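Local coordinates for probable adenylyl-sulfate kinase (Aeropyrum pernix, PDB 2YVU), which probably phosphorylates adenosine 5'-phosphosulfate with ATP to make 3'-phosphoadenylyl sulfate, the activated form of sulfate, at residues G20-G25 with N145-T150. Numbering follows the deposited sequence.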
loop_
_atom_site.group_PDB
_atom_site.type_symbol
_atom_site.label_atom_id
_atom_site.label_comp_id
_atom_site.label_asym_id
_atom_site.label_seq_id
_atom_site.Cartn_x
_atom_site.Cartn_y
_atom_site.Cartn_z
ATOM N N GLY A 20 -9.804 -17.862 -4.649
ATOM C CA GLY A 20 -9.899 -19.298 -4.710
ATOM C C GLY A 20 -9.267 -19.905 -3.472
ATOM O O GLY A 20 -8.681 -19.193 -2.663
ATOM N N LEU A 21 -9.390 -21.218 -3.332
ATOM C CA LEU A 21 -8.855 -21.924 -2.183
ATOM C C LEU A 21 -7.343 -21.960 -2.174
ATOM O O LEU A 21 -6.703 -21.896 -3.226
ATOM C CB LEU A 21 -9.376 -23.376 -2.165
ATOM C CG LEU A 21 -10.856 -23.640 -1.863
ATOM C CD1 LEU A 21 -11.175 -25.115 -2.113
ATOM C CD2 LEU A 21 -11.171 -23.255 -0.428
ATOM N N PRO A 22 -6.745 -22.040 -0.971
ATOM C CA PRO A 22 -5.284 -22.101 -0.905
ATOM C C PRO A 22 -4.949 -23.378 -1.671
ATOM O O PRO A 22 -5.654 -24.375 -1.527
ATOM C CB PRO A 22 -5.012 -22.264 0.591
ATOM C CG PRO A 22 -6.155 -21.557 1.227
ATOM C CD PRO A 22 -7.339 -21.949 0.377
ATOM N N GLY A 23 -3.905 -23.351 -2.482
ATOM C CA GLY A 23 -3.547 -24.531 -3.239
ATOM C C GLY A 23 -4.202 -24.644 -4.603
ATOM O O GLY A 23 -3.894 -25.572 -5.353
ATOM N N SER A 24 -5.106 -23.723 -4.939
ATOM C CA SER A 24 -5.775 -23.768 -6.238
ATOM C C SER A 24 -4.860 -23.325 -7.393
ATOM O O SER A 24 -5.144 -23.573 -8.558
ATOM C CB SER A 24 -7.027 -22.897 -6.216
ATOM O OG SER A 24 -6.681 -21.549 -5.990
ATOM N N GLY A 25 -3.753 -22.672 -7.082
ATOM C CA GLY A 25 -2.869 -22.256 -8.153
ATOM C C GLY A 25 -2.923 -20.773 -8.454
ATOM O O GLY A 25 -2.328 -20.324 -9.428
ATOM N N ASN A 145 -5.087 -21.299 9.228
ATOM C CA ASN A 145 -4.680 -20.551 8.051
ATOM C C ASN A 145 -5.291 -21.269 6.853
ATOM O O ASN A 145 -5.745 -20.635 5.898
ATOM C CB ASN A 145 -3.154 -20.559 7.925
ATOM C CG ASN A 145 -2.614 -21.903 7.444
ATOM O OD1 ASN A 145 -2.968 -22.953 7.979
ATOM N ND2 ASN A 145 -1.753 -21.870 6.433
ATOM N N PHE A 146 -5.284 -22.602 6.903
ATOM C CA PHE A 146 -5.857 -23.401 5.831
ATOM C C PHE A 146 -7.363 -23.282 6.025
ATOM O O PHE A 146 -8.023 -24.165 6.582
ATOM C CB PHE A 146 -5.409 -24.859 5.934
ATOM C CG PHE A 146 -5.360 -25.574 4.604
ATOM C CD1 PHE A 146 -4.502 -25.136 3.597
ATOM C CD2 PHE A 146 -6.159 -26.690 4.362
ATOM C CE1 PHE A 146 -4.438 -25.802 2.373
ATOM C CE2 PHE A 146 -6.102 -27.361 3.142
ATOM C CZ PHE A 146 -5.240 -26.916 2.146
ATOM N N THR A 147 -7.878 -22.149 5.562
ATOM C CA THR A 147 -9.279 -21.787 5.662
ATOM C C THR A 147 -10.230 -22.669 4.870
ATOM O O THR A 147 -11.446 -22.529 4.999
ATOM C CB THR A 147 -9.479 -20.328 5.213
ATOM O OG1 THR A 147 -9.295 -20.230 3.794
ATOM C CG2 THR A 147 -8.463 -19.425 5.906
ATOM N N GLY A 148 -9.691 -23.564 4.049
ATOM C CA GLY A 148 -10.547 -24.439 3.272
ATOM C C GLY A 148 -11.574 -25.129 4.161
ATOM O O GLY A 148 -12.689 -25.428 3.733
ATOM N N ILE A 149 -11.194 -25.367 5.414
ATOM C CA ILE A 149 -12.065 -26.023 6.381
ATOM C C ILE A 149 -12.513 -25.031 7.450
ATOM O O ILE A 149 -13.696 -24.936 7.778
ATOM C CB ILE A 149 -11.323 -27.193 7.050
ATOM C CG1 ILE A 149 -10.978 -28.239 5.990
ATOM C CG2 ILE A 149 -12.171 -27.795 8.165
ATOM C CD1 ILE A 149 -10.075 -29.340 6.479
ATOM N N THR A 150 -11.545 -24.288 7.972
ATOM C CA THR A 150 -11.774 -23.296 9.011
ATOM C C THR A 150 -12.691 -22.153 8.584
ATOM O O THR A 150 -13.219 -21.433 9.431
ATOM C CB THR A 150 -10.440 -22.690 9.465
ATOM O OG1 THR A 150 -9.907 -21.881 8.412
ATOM C CG2 THR A 150 -9.433 -23.795 9.787
#
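Pro22 meets Phe146 obliquely: CB of the proline lies 4.0 Å from CE1 of the phenyl ring and 4.2 Å from its CD1, so the CD1-CE1 bond bears the contact. The aromatic group gets there because CG of Phe146 stands anti to the backbone N (chi1 -152°), which carries the ring alongside the loop. Phe146 is poorly ordered, so the exact tilt of its ring is uncertain. The next atom of the pyrrolidine, CG of Pro22, lies 4.3 Å from OG1 of Thr147, the first residue of helix 147-150. One residue back, Leu21 reaches the same short helix through a single methyl, its CD2 resting 3.9 Å from the bare CA of Gly148. All these approaches are van der Waals contacts, and the two segments bury 182 Å² between them, both sides summed.

Much of what holds the loop side is internal. Leu21 O accepts twice from Ser24, from N at 3.0 Å and from OG at 2.8 Å; the hydroxyl lies in the carbonyl plane, at a C=O...OG angle of 149°. The backbone bond closes a type II turn with Pro22 and Gly23 at its corners, which presents the proline to Phe146. Within the turn, Gly23 O also accepts a hydrogen bond from NH2 of Arg129, while the Leu21 side chain touches Tyr153. Following strand 14-19 and preceding helix 26-39, segment 20-25 belongs to the Walker A P-loop of the APS kinase fold, whose residues are thought to bind ATP.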